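Local coordinates for CRISPR-associated protein, Cse1 family (Acidimicrobium ferrooxidans, PDB 4H3T) that probably serves as the large Cse1 subunit of a type I-E CRISPR Cascade complex, helping it to recognise invading DNA, at residues Arg69-Lys72 with Glu76-Arg79; Asn217-Pro220 with Leu226-Gly229; Leu80-Arg85 with Gln353-Ala358; Leu63-Leu68 with Val219-Arg224. The protein carries 1 engineered substitution. All blocks are in the same frame, centred on the assembly; numbering follows the deposited sequence.

How the interactions relate
From the N terminus, the first segment met is 63-68, in the last part of helix 52-68, which gives the first half of interaction 4. Interaction 1 then closes a tight turn, with three residues between 69-72 and 76-79, leading into helix 74-82, whose end supplies the first half of interaction 3. Interaction 2 closes a small loop between 217-220 and 226-229 after helix 210-217. It shares V219 and P220 with interaction 4, whose 150-residue loop encloses interaction 1. Interaction 3 spans to 353-358, crosses interaction 4 and encloses interaction 2. Backbone bonds from P71 and K72 to W221 and Q222 tie loop 69-72 to 219-224, while interaction 3 joins 353-358 to helix 74-82.

Interaction 1 of 4, residues Arg69-Lys72 with Glu76-Arg79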
loop_
_atom_site.group_PDB
_atom_site.type_symbol
_atom_site.label_atom_id
_atom_site.label_comp_id
_atom_site.label_asym_id
_atom_site.label_seq_id
_atom_site.Cartn_x
_atom_site.Cartn_y
_atom_site.Cartn_z
ATOM N N ARG A 69 -15.279 20.899 5.001
ATOM C CA ARG A 69 -15.712 21.654 3.821
ATOM C C ARG A 69 -14.459 22.223 3.184
ATOM O O ARG A 69 -14.404 23.339 2.746
ATOM C CB ARG A 69 -16.748 22.728 4.197
ATOM C CG ARG A 69 -17.956 22.039 4.836
ATOM C CD ARG A 69 -19.164 22.918 5.085
ATOM N NE ARG A 69 -19.642 23.575 3.864
ATOM C CZ ARG A 69 -20.344 23.001 2.880
ATOM N NH1 ARG A 69 -20.723 23.718 1.824
ATOM N NH2 ARG A 69 -20.656 21.704 2.935
ATOM N N GLY A 70 -13.469 21.386 3.061
ATOM C CA GLY A 70 -12.186 21.821 2.560
ATOM C C GLY A 70 -11.146 20.856 3.067
ATOM O O GLY A 70 -11.499 19.763 3.496
ATOM N N PRO A 71 -9.852 21.190 2.935
ATOM C CA PRO A 71 -9.296 22.515 2.542
ATOM C C PRO A 71 -9.356 22.775 1.038
ATOM O O PRO A 71 -9.012 21.931 0.217
ATOM C CB PRO A 71 -7.854 22.428 3.042
ATOM C CG PRO A 71 -7.509 20.959 2.939
ATOM C CD PRO A 71 -8.785 20.272 3.393
ATOM N N LYS A 72 -9.797 23.952 0.668
ATOM C CA LYS A 72 -9.868 24.312 -0.744
ATOM C C LYS A 72 -8.519 24.758 -1.252
ATOM O O LYS A 72 -8.277 24.688 -2.458
ATOM C CB LYS A 72 -10.908 25.450 -0.979
ATOM C CG LYS A 72 -10.437 26.833 -0.753
ATOM C CD LYS A 72 -11.600 27.789 -0.957
ATOM C CE LYS A 72 -11.185 29.229 -0.852
ATOM N NZ LYS A 72 -12.316 30.121 -1.226
ATOM N N GLU A 76 -6.281 27.612 3.768
ATOM C CA GLU A 76 -7.123 26.787 4.634
ATOM C C GLU A 76 -6.304 25.639 5.207
ATOM O O GLU A 76 -6.452 25.318 6.389
ATOM C CB GLU A 76 -8.377 26.251 3.906
ATOM C CG GLU A 76 -9.432 27.320 3.664
ATOM C CD GLU A 76 -10.726 26.853 3.020
ATOM O OE1 GLU A 76 -10.938 25.624 2.881
ATOM O OE2 GLU A 76 -11.524 27.733 2.624
ATOM N N TRP A 77 -5.449 24.999 4.390
ATOM C CA TRP A 77 -4.657 23.872 4.909
ATOM C C TRP A 77 -3.763 24.349 6.072
ATOM O O TRP A 77 -3.688 23.710 7.092
ATOM C CB TRP A 77 -3.791 23.257 3.791
ATOM C CG TRP A 77 -3.142 21.972 4.172
ATOM C CD1 TRP A 77 -3.630 20.709 3.984
ATOM C CD2 TRP A 77 -1.866 21.817 4.795
ATOM N NE1 TRP A 77 -2.813 19.792 4.586
ATOM C CE2 TRP A 77 -1.721 20.447 5.110
ATOM C CE3 TRP A 77 -0.920 22.712 5.287
ATOM C CZ2 TRP A 77 -0.571 19.951 5.758
ATOM C CZ3 TRP A 77 0.203 22.221 5.919
ATOM C CH2 TRP A 77 0.345 20.868 6.196
ATOM N N GLY A 78 -3.099 25.455 5.851
ATOM C CA GLY A 78 -2.240 26.137 6.810
ATOM C C GLY A 78 -2.935 26.425 8.135
ATOM O O GLY A 78 -2.378 26.136 9.191
ATOM N N ARG A 79 -4.173 26.920 8.110
ATOM C CA ARG A 79 -4.889 27.167 9.376
ATOM C C ARG A 79 -5.234 25.843 10.089
ATOM O O ARG A 79 -5.250 25.788 11.309
ATOM C CB ARG A 79 -6.169 28.015 9.171
ATOM C CG ARG A 79 -5.881 29.502 8.833
ATOM C CD ARG A 79 -7.183 30.319 8.801
ATOM N NE ARG A 79 -7.889 30.138 7.531
ATOM C CZ ARG A 79 -7.623 30.794 6.399
ATOM N NH1 ARG A 79 -6.667 31.716 6.361
ATOM N NH2 ARG A 79 -8.314 30.532 5.299
HETATM O O HOH W 1 -13.418 25.504 1.505
#
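E76 reaches back from the first turns of helix 74-82 to P71 and K72 in the preceding loop. Its CB rests against P71 CB at 4.0 Å, a contact between aliphatic carbons. With CG beside the backbone N and the chain extended beyond it, the carboxylate comes to lie over the start of K72: E76 CD is 3.8 Å from K72 CG, and E76 OE2 runs along the lysine's methylenes, 3.6 Å from K72 CD. OE1 accepts the backbone N-H of K72 at 3.0 Å in a nearly straight bond (168°), although the donor comes from above the carboxylate plane, 55° out of it. A water also donates to OE1 and, at 2.7 Å, to R69 O, extending the grip to the loop's beginning. G70 suits its backbone angles because a CB would jam against the carbonyl oxygen before it, and the bond from G70 to P71 is cis. P71 CG lies at the edge of the W77 indole, whose NE1 is bonded to L215 O. K72 NZ stays 4.6 Å from E76 OE2, beyond a salt bridge, so the glutamate works chiefly as an acceptor for backbone and water, with the lysine charge probably adding only a looser attraction.

Interaction 2 of 4, residues Asn217-Pro220 with Leu226-Gly229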
loop_
_atom_site.group_PDB
_atom_site.type_symbol
_atom_site.label_atom_id
_atom_site.label_comp_id
_atom_site.label_asym_id
_atom_site.label_seq_id
_atom_site.Cartn_x
_atom_site.Cartn_y
_atom_site.Cartn_z
ATOM N N ASN A 217 -2.454 13.991 4.107
ATOM C CA ASN A 217 -3.196 13.365 3.015
ATOM C C ASN A 217 -4.330 14.231 2.458
ATOM O O ASN A 217 -4.895 13.874 1.397
ATOM C CB ASN A 217 -3.760 12.011 3.462
ATOM C CG ASN A 217 -2.730 10.951 3.491
ATOM O OD1 ASN A 217 -2.470 10.373 2.471
ATOM N ND2 ASN A 217 -2.060 10.741 4.616
ATOM N N LEU A 218 -4.681 15.313 3.157
ATOM C CA LEU A 218 -5.751 16.212 2.745
ATOM C C LEU A 218 -5.187 17.247 1.812
ATOM O O LEU A 218 -5.144 18.420 2.097
ATOM C CB LEU A 218 -6.472 16.831 3.926
ATOM C CG LEU A 218 -7.390 15.861 4.683
ATOM C CD1 LEU A 218 -7.682 16.448 6.067
ATOM C CD2 LEU A 218 -8.628 15.548 3.897
ATOM N N VAL A 219 -4.884 16.789 0.605
ATOM C CA VAL A 219 -4.375 17.660 -0.419
ATOM C C VAL A 219 -5.467 18.745 -0.732
ATOM O O VAL A 219 -6.633 18.381 -1.060
ATOM C CB VAL A 219 -4.001 16.874 -1.708
ATOM C CG1 VAL A 219 -3.403 17.816 -2.750
ATOM C CG2 VAL A 219 -3.064 15.688 -1.419
ATOM N N PRO A 220 -5.113 20.034 -0.715
ATOM C CA PRO A 220 -6.125 21.045 -1.026
ATOM C C PRO A 220 -6.641 20.925 -2.468
ATOM O O PRO A 220 -5.884 20.536 -3.373
ATOM C CB PRO A 220 -5.390 22.357 -0.764
ATOM C CG PRO A 220 -4.461 22.029 0.322
ATOM C CD PRO A 220 -3.916 20.679 -0.165
ATOM N N LEU A 226 -2.757 17.440 -8.855
ATOM C CA LEU A 226 -2.574 16.338 -7.930
ATOM C C LEU A 226 -3.850 15.581 -7.568
ATOM O O LEU A 226 -3.764 14.393 -7.226
ATOM C CB LEU A 226 -1.946 16.900 -6.657
ATOM C CG LEU A 226 -0.645 17.685 -6.811
ATOM C CD1 LEU A 226 -0.073 17.993 -5.417
ATOM C CD2 LEU A 226 0.426 16.939 -7.754
ATOM N N ILE A 227 -5.002 16.260 -7.495
ATOM C CA ILE A 227 -6.289 15.623 -7.153
ATOM C C ILE A 227 -7.449 16.279 -7.874
ATOM O O ILE A 227 -7.301 17.370 -8.389
ATOM C CB ILE A 227 -6.594 15.718 -5.626
ATOM C CG1 ILE A 227 -6.681 17.208 -5.091
ATOM C CG2 ILE A 227 -5.678 14.974 -4.820
ATOM C CD1 ILE A 227 -7.694 17.286 -3.895
ATOM N N ARG A 228 -8.639 15.662 -7.761
ATOM C CA ARG A 228 -9.935 16.259 -8.109
ATOM C C ARG A 228 -10.780 16.224 -6.849
ATOM O O ARG A 228 -11.034 15.143 -6.266
ATOM C CB ARG A 228 -10.668 15.553 -9.258
ATOM C CG ARG A 228 -10.050 15.624 -10.615
ATOM C CD ARG A 228 -10.442 16.891 -11.371
ATOM N NE ARG A 228 -9.696 17.021 -12.626
ATOM C CZ ARG A 228 -8.416 17.361 -12.708
ATOM N NH1 ARG A 228 -7.718 17.622 -11.608
ATOM N NH2 ARG A 228 -7.817 17.435 -13.896
ATOM N N GLY A 229 -11.209 17.392 -6.424
ATOM C CA GLY A 229 -12.073 17.551 -5.254
ATOM C C GLY A 229 -12.775 18.871 -5.314
ATOM O O GLY A 229 -12.370 19.719 -6.094
#
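L226 begins the second segment's approach to V219, its CB lying 4.3 Å from V219 CG1. The leucine is partly exposed, and its side chain also touches S347 of helix 344-350. I227 follows and carries most of the contact. Its CG1 occupies the crowded position between backbone N and carbonyl carbon (chi1 60°), which sends CG1 and CD1 past V219 to the carbonyl oxygens while CG2 meets V219 CB at 4.0 Å. I227 CG1 lies 4.1 Å from V219 CG1, the two side chains overlapping while running opposite ways. Terminal CD1 is pressed tightly against V219 O, 3.2 Å away, and also approaches P220 O at 3.8 Å. Cut back to an alanine here, the side chain would lose CG1, CG2 and CD1 and would probably leave a gap beside V219, with its isopropyl group less firmly held. R228 makes no contact across; its NH1 forms a weak bond to I227 O and a further bond to R224 O. G229 then passes the indole of W221, which also touches I227. Segment 217-220 is shaped by an inverse gamma turn centred on L218, while F348 packs on V219 and P220. Across the two segments the contact rests on branched aliphatic groups and two carbonyl oxygens meeting carbon atoms, so the fit depends on shape and van der Waals contact, and V219 O finds its polar partner elsewhere, in Y65 OH.

Interaction 3 of 4, residues Leu80-Arg85 with Gln353-Ala358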
loop_
_atom_site.group_PDB
_atom_site.type_symbol
_atom_site.label_atom_id
_atom_site.label_comp_id
_atom_site.label_asym_id
_atom_site.label_seq_id
_atom_site.Cartn_x
_atom_site.Cartn_y
_atom_site.Cartn_z
ATOM N N LEU A 80 -5.478 24.769 9.355
ATOM C CA LEU A 80 -5.720 23.466 9.992
ATOM C C LEU A 80 -4.429 22.917 10.625
ATOM O O LEU A 80 -4.451 22.468 11.775
ATOM C CB LEU A 80 -6.257 22.468 8.966
ATOM C CG LEU A 80 -7.636 22.785 8.460
ATOM C CD1 LEU A 80 -7.980 21.949 7.254
ATOM C CD2 LEU A 80 -8.692 22.500 9.513
ATOM N N TRP A 81 -3.304 22.992 9.890
ATOM C CA TRP A 81 -2.019 22.505 10.371
ATOM C C TRP A 81 -1.601 23.253 11.647
ATOM O O TRP A 81 -1.157 22.610 12.579
ATOM C CB TRP A 81 -0.950 22.646 9.288
ATOM C CG TRP A 81 0.356 22.031 9.675
ATOM C CD1 TRP A 81 1.440 22.676 10.200
ATOM C CD2 TRP A 81 0.666 20.625 9.713
ATOM N NE1 TRP A 81 2.437 21.769 10.481
ATOM C CE2 TRP A 81 1.974 20.500 10.227
ATOM C CE3 TRP A 81 -0.023 19.461 9.332
ATOM C CZ2 TRP A 81 2.603 19.258 10.370
ATOM C CZ3 TRP A 81 0.619 18.236 9.442
ATOM C CH2 TRP A 81 1.913 18.147 9.961
ATOM N N GLU A 82 -1.787 24.590 11.692
ATOM C CA GLU A 82 -1.395 25.433 12.835
ATOM C C GLU A 82 -2.329 25.237 14.055
ATOM O O GLU A 82 -1.923 25.551 15.173
ATOM C CB GLU A 82 -1.370 26.926 12.420
ATOM C CG GLU A 82 -0.330 27.281 11.357
ATOM C CD GLU A 82 -0.580 28.543 10.533
ATOM O OE1 GLU A 82 -1.497 29.327 10.882
ATOM O OE2 GLU A 82 0.127 28.731 9.513
ATOM N N ALA A 83 -3.569 24.756 13.856
ATOM C CA ALA A 83 -4.489 24.479 14.972
ATOM C C ALA A 83 -4.067 23.165 15.625
ATOM O O ALA A 83 -3.319 22.418 14.997
ATOM C CB ALA A 83 -5.936 24.406 14.474
ATOM N N ASP A 84 -4.526 22.848 16.849
ATOM C CA ASP A 84 -4.053 21.634 17.523
ATOM C C ASP A 84 -5.066 20.484 17.548
ATOM O O ASP A 84 -4.715 19.388 17.980
ATOM C CB ASP A 84 -3.608 21.936 18.950
ATOM C CG ASP A 84 -4.729 22.163 19.915
ATOM O OD1 ASP A 84 -5.746 22.769 19.507
ATOM O OD2 ASP A 84 -4.601 21.722 21.081
ATOM N N ARG A 85 -6.309 20.743 17.144
ATOM C CA ARG A 85 -7.337 19.715 17.128
ATOM C C ARG A 85 -8.429 20.118 16.133
ATOM O O ARG A 85 -8.501 21.281 15.693
ATOM C CB ARG A 85 -7.896 19.507 18.551
ATOM C CG ARG A 85 -8.619 20.718 19.087
ATOM C CD ARG A 85 -9.225 20.584 20.492
ATOM N NE ARG A 85 -8.319 20.097 21.534
ATOM C CZ ARG A 85 -7.393 20.819 22.165
ATOM N NH1 ARG A 85 -6.640 20.265 23.109
ATOM N NH2 ARG A 85 -7.199 22.098 21.848
ATOM N N GLN A 353 8.251 21.315 3.846
ATOM C CA GLN A 353 9.416 21.541 4.761
ATOM C C GLN A 353 9.312 22.826 5.671
ATOM O O GLN A 353 9.616 22.777 6.878
ATOM C CB GLN A 353 10.670 21.707 3.911
ATOM C CG GLN A 353 10.976 20.389 3.130
ATOM C CD GLN A 353 12.449 20.014 3.108
ATOM O OE1 GLN A 353 13.081 19.808 4.155
ATOM N NE2 GLN A 353 13.011 19.818 1.926
ATOM N N SER A 354 8.783 23.928 5.107
ATOM C CA SER A 354 8.686 25.170 5.887
ATOM C C SER A 354 7.647 25.025 7.038
ATOM O O SER A 354 7.657 25.857 7.926
ATOM C CB SER A 354 8.384 26.365 4.984
ATOM O OG SER A 354 7.128 26.238 4.335
ATOM N N ARG A 355 6.824 23.928 7.073
ATOM C CA ARG A 355 5.886 23.642 8.177
ATOM C C ARG A 355 6.507 22.847 9.376
ATOM O O ARG A 355 5.756 22.432 10.282
ATOM C CB ARG A 355 4.677 22.839 7.647
ATOM C CG ARG A 355 3.909 23.568 6.561
ATOM C CD ARG A 355 3.179 24.760 7.096
ATOM N NE ARG A 355 2.340 25.291 6.044
ATOM C CZ ARG A 355 1.460 26.260 6.213
ATOM N NH1 ARG A 355 1.300 26.820 7.408
ATOM N NH2 ARG A 355 0.706 26.664 5.193
ATOM N N GLY A 356 7.824 22.628 9.378
ATOM C CA GLY A 356 8.468 21.898 10.467
ATOM C C GLY A 356 8.400 20.377 10.380
ATOM O O GLY A 356 8.560 19.692 11.402
ATOM N N ILE A 357 8.249 19.826 9.153
ATOM C CA ILE A 357 8.186 18.378 8.933
ATOM C C ILE A 357 9.486 17.942 8.286
ATOM O O ILE A 357 9.793 18.401 7.208
ATOM C CB ILE A 357 6.964 17.990 8.041
ATOM C CG1 ILE A 357 5.626 18.564 8.574
ATOM C CG2 ILE A 357 6.832 16.486 7.930
ATOM C CD1 ILE A 357 4.672 18.917 7.429
ATOM N N ALA A 358 10.232 17.056 8.921
ATOM C CA ALA A 358 11.479 16.554 8.366
ATOM C C ALA A 358 11.320 15.161 7.732
ATOM O O ALA A 358 11.972 14.865 6.702
ATOM C CB ALA A 358 12.525 16.505 9.464
#
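W81 holds its CG anti to the backbone N (chi1 -174°), which carries the indole out from helix 74-82 toward R355 and I357, while R355 bends at chi2 (-69°) so that its methylenes pass the indole and its guanidinium turns back to E82. The pyrrole side of the indole meets the arginine: W81 NE1 gives a weak bond to R355 O at 3.4 Å, and the same nitrogen is 3.8 Å from R355 CB. The benzene side takes I357, whose CG1 and CD1 each lie 3.6 Å from W81 CZ2, the two side chains crossing at a slant. A tryptophan suits the place because one flat group offers both a polar N-H and a broad apolar surface. E82, extended along its length, brings OE2 to R355 NH1 at 3.1 Å. The oxygen lies in the guanidinium plane at its edge, but the carboxylate is turned 48° from that plane and the bond, though part of a salt bridge, is weak. Being at the surface, this pair probably shares its charges with solvent. On the helix side W81 meets the ring of W77, which itself touches R355, and L215 of helix 210-217 touches W81. G356 takes a left-handed backbone conformation at which a CB would strike the preceding carbonyl, and its N bonds to Q353 O. The result is a tertiary contact between a helix end and a short 3-10 turn closed by glycine, joining helix 74-82 to the link between helix 344-350 and strand 359-370 in this Cse1 fold.

Interaction 4 of 4, residues Leu63-Leu68 with Val219-Arg224; sequences LAYRIL and VPWQYR
Y65 and W221 present their rings nearly parallel, at 24°, yet offset enough that little of one ring lies over the other, with the phenol centroid 5.1 Å from that of the indole's five-membered ring. Instead of a full stack, the indole nitrogen comes close to the phenol carbons: W221 NE1 is 3.3 Å from Y65 CD1, and W221 CD1 is 3.9 Å from Y65 CE1. In W221 the CG stands beside the backbone N, anti to the carbonyl carbon (chi1 -61°), which brings the NE1 side of the five-membered ring to the tyrosine. The second element is polar. Y65 OH donates to V219 O at 2.8 Å, with the donor tilted 23° from the carbonyl plane, and the oxygen lies at the edge of the phenol ring, near its plane. A tyrosine suits this spot since its ring is buried while its hydroxyl satisfies a buried backbone carbonyl. A phenylalanine in its place would probably leave V219 O without this donor and allow the 219-221 backbone more freedom to shift. The type I turn from P220 to Y223, closed by Y223 N on P220 O at 3.0 Å, sets the tryptophan at its second position. W221 N and Q222 N also bond to the carbonyls of P71 and K72. Around the contact, V254 and C255 of helix 254-257 touch Y65, while L63, A64 and I67 of the same helix 52-68 touch F36 of helix 32-37, and L63 and I67 meet Y94 of helix 88-98, so the 219-224 loop packs on a helix that also touches three others.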
loop_
_atom_site.group_PDB
_atom_site.type_symbol
_atom_site.label_atom_id
_atom_site.label_comp_id
_atom_site.label_asym_id
_atom_site.label_seq_id
_atom_site.Cartn_x
_atom_site.Cartn_y
_atom_site.Cartn_z
ATOM N N LEU A 63 -14.506 11.575 4.731
ATOM C CA LEU A 63 -15.305 12.205 5.817
ATOM C C LEU A 63 -14.679 13.564 6.246
ATOM O O LEU A 63 -15.404 14.547 6.422
ATOM C CB LEU A 63 -15.234 11.190 6.928
ATOM C CG LEU A 63 -16.251 11.013 8.017
ATOM C CD1 LEU A 63 -17.667 11.621 7.688
ATOM C CD2 LEU A 63 -16.319 9.525 8.310
ATOM N N ALA A 64 -13.322 13.641 6.325
ATOM C CA ALA A 64 -12.630 14.893 6.675
ATOM C C ALA A 64 -12.933 16.013 5.688
ATOM O O ALA A 64 -13.285 17.104 6.137
ATOM C CB ALA A 64 -11.138 14.677 6.768
ATOM N N TYR A 65 -12.858 15.749 4.353
ATOM C CA TYR A 65 -13.174 16.791 3.360
ATOM C C TYR A 65 -14.597 17.336 3.524
ATOM O O TYR A 65 -14.853 18.548 3.320
ATOM C CB TYR A 65 -13.003 16.246 1.935
ATOM C CG TYR A 65 -11.585 16.193 1.458
ATOM C CD1 TYR A 65 -10.885 17.365 1.156
ATOM C CD2 TYR A 65 -10.996 14.976 1.121
ATOM C CE1 TYR A 65 -9.616 17.322 0.574
ATOM C CE2 TYR A 65 -9.748 14.918 0.536
ATOM C CZ TYR A 65 -9.048 16.092 0.266
ATOM O OH TYR A 65 -7.770 15.986 -0.265
ATOM N N ARG A 66 -15.537 16.452 3.908
ATOM C CA ARG A 66 -16.944 16.850 4.083
ATOM C C ARG A 66 -17.145 17.569 5.396
ATOM O O ARG A 66 -17.917 18.551 5.426
ATOM C CB ARG A 66 -17.905 15.647 3.976
ATOM C CG ARG A 66 -17.904 14.901 2.627
ATOM C CD ARG A 66 -18.236 15.854 1.476
ATOM N NE ARG A 66 -19.623 16.307 1.578
ATOM C CZ ARG A 66 -20.150 17.355 0.950
ATOM N NH1 ARG A 66 -19.388 18.147 0.195
ATOM N NH2 ARG A 66 -21.441 17.617 1.063
ATOM N N ILE A 67 -16.510 17.094 6.491
ATOM C CA ILE A 67 -16.666 17.785 7.787
ATOM C C ILE A 67 -16.004 19.167 7.701
ATOM O O ILE A 67 -16.549 20.141 8.183
ATOM C CB ILE A 67 -16.056 16.953 8.949
ATOM C CG1 ILE A 67 -16.905 15.712 9.285
ATOM C CG2 ILE A 67 -15.868 17.822 10.188
ATOM C CD1 ILE A 67 -16.145 14.621 10.057
ATOM N N LEU A 68 -14.782 19.237 7.172
ATOM C CA LEU A 68 -14.058 20.505 7.143
ATOM C C LEU A 68 -14.508 21.429 5.987
ATOM O O LEU A 68 -14.109 22.608 5.952
ATOM C CB LEU A 68 -12.550 20.159 7.015
ATOM C CG LEU A 68 -11.990 19.305 8.194
ATOM C CD1 LEU A 68 -10.575 18.831 7.885
ATOM C CD2 LEU A 68 -11.970 20.065 9.500
ATOM N N VAL A 219 -4.884 16.789 0.605
ATOM C CA VAL A 219 -4.375 17.660 -0.419
ATOM C C VAL A 219 -5.467 18.745 -0.732
ATOM O O VAL A 219 -6.633 18.381 -1.060
ATOM C CB VAL A 219 -4.001 16.874 -1.708
ATOM C CG1 VAL A 219 -3.403 17.816 -2.750
ATOM C CG2 VAL A 219 -3.064 15.688 -1.419
ATOM N N PRO A 220 -5.113 20.034 -0.715
ATOM C CA PRO A 220 -6.125 21.045 -1.026
ATOM C C PRO A 220 -6.641 20.925 -2.468
ATOM O O PRO A 220 -5.884 20.536 -3.373
ATOM C CB PRO A 220 -5.390 22.357 -0.764
ATOM C CG PRO A 220 -4.461 22.029 0.322
ATOM C CD PRO A 220 -3.916 20.679 -0.165
ATOM N N TRP A 221 -7.947 21.253 -2.669
ATOM C CA TRP A 221 -8.618 21.151 -3.973
ATOM C C TRP A 221 -7.925 22.012 -5.055
ATOM O O TRP A 221 -7.973 21.664 -6.227
ATOM C CB TRP A 221 -10.081 21.582 -3.847
ATOM C CG TRP A 221 -10.894 20.750 -2.913
ATOM C CD1 TRP A 221 -10.660 19.461 -2.520
ATOM C CD2 TRP A 221 -12.044 21.188 -2.193
ATOM N NE1 TRP A 221 -11.613 19.065 -1.618
ATOM C CE2 TRP A 221 -12.526 20.077 -1.465
ATOM C CE3 TRP A 221 -12.784 22.382 -2.179
ATOM C CZ2 TRP A 221 -13.648 20.160 -0.658
ATOM C CZ3 TRP A 221 -13.908 22.456 -1.377
ATOM C CH2 TRP A 221 -14.294 21.370 -0.589
ATOM N N GLN A 222 -7.247 23.098 -4.656
ATOM C CA GLN A 222 -6.507 23.972 -5.565
ATOM C C GLN A 222 -5.383 23.229 -6.308
ATOM O O GLN A 222 -5.005 23.646 -7.385
ATOM C CB GLN A 222 -5.924 25.140 -4.754
ATOM C CG GLN A 222 -5.342 26.298 -5.498
ATOM C CD GLN A 222 -4.647 27.285 -4.548
ATOM O OE1 GLN A 222 -4.302 26.992 -3.379
ATOM N NE2 GLN A 222 -4.255 28.411 -5.088
ATOM N N TYR A 223 -4.875 22.101 -5.779
ATOM C CA TYR A 223 -3.873 21.303 -6.491
ATOM C C TYR A 223 -4.529 20.448 -7.581
ATOM O O TYR A 223 -4.590 19.220 -7.461
ATOM C CB TYR A 223 -3.109 20.393 -5.517
ATOM C CG TYR A 223 -2.180 21.142 -4.589
ATOM C CD1 TYR A 223 -0.844 21.336 -4.919
ATOM C CD2 TYR A 223 -2.637 21.667 -3.391
ATOM C CE1 TYR A 223 0.002 22.086 -4.099
ATOM C CE2 TYR A 223 -1.802 22.419 -2.563
ATOM C CZ TYR A 223 -0.451 22.519 -2.863
ATOM O OH TYR A 223 0.407 23.205 -2.041
ATOM N N ARG A 224 -5.019 21.082 -8.635
ATOM C CA ARG A 224 -5.742 20.390 -9.716
ATOM C C ARG A 224 -4.841 19.407 -10.477
ATOM O O ARG A 224 -5.332 18.481 -11.102
ATOM C CB ARG A 224 -6.358 21.392 -10.691
ATOM C CG ARG A 224 -7.444 22.293 -10.078
ATOM C CD ARG A 224 -8.827 21.966 -10.614
ATOM N NE ARG A 224 -8.840 21.842 -12.080
ATOM C CZ ARG A 224 -9.675 21.082 -12.793
ATOM N NH1 ARG A 224 -10.628 20.368 -12.188
ATOM N NH2 ARG A 224 -9.569 21.034 -14.118
#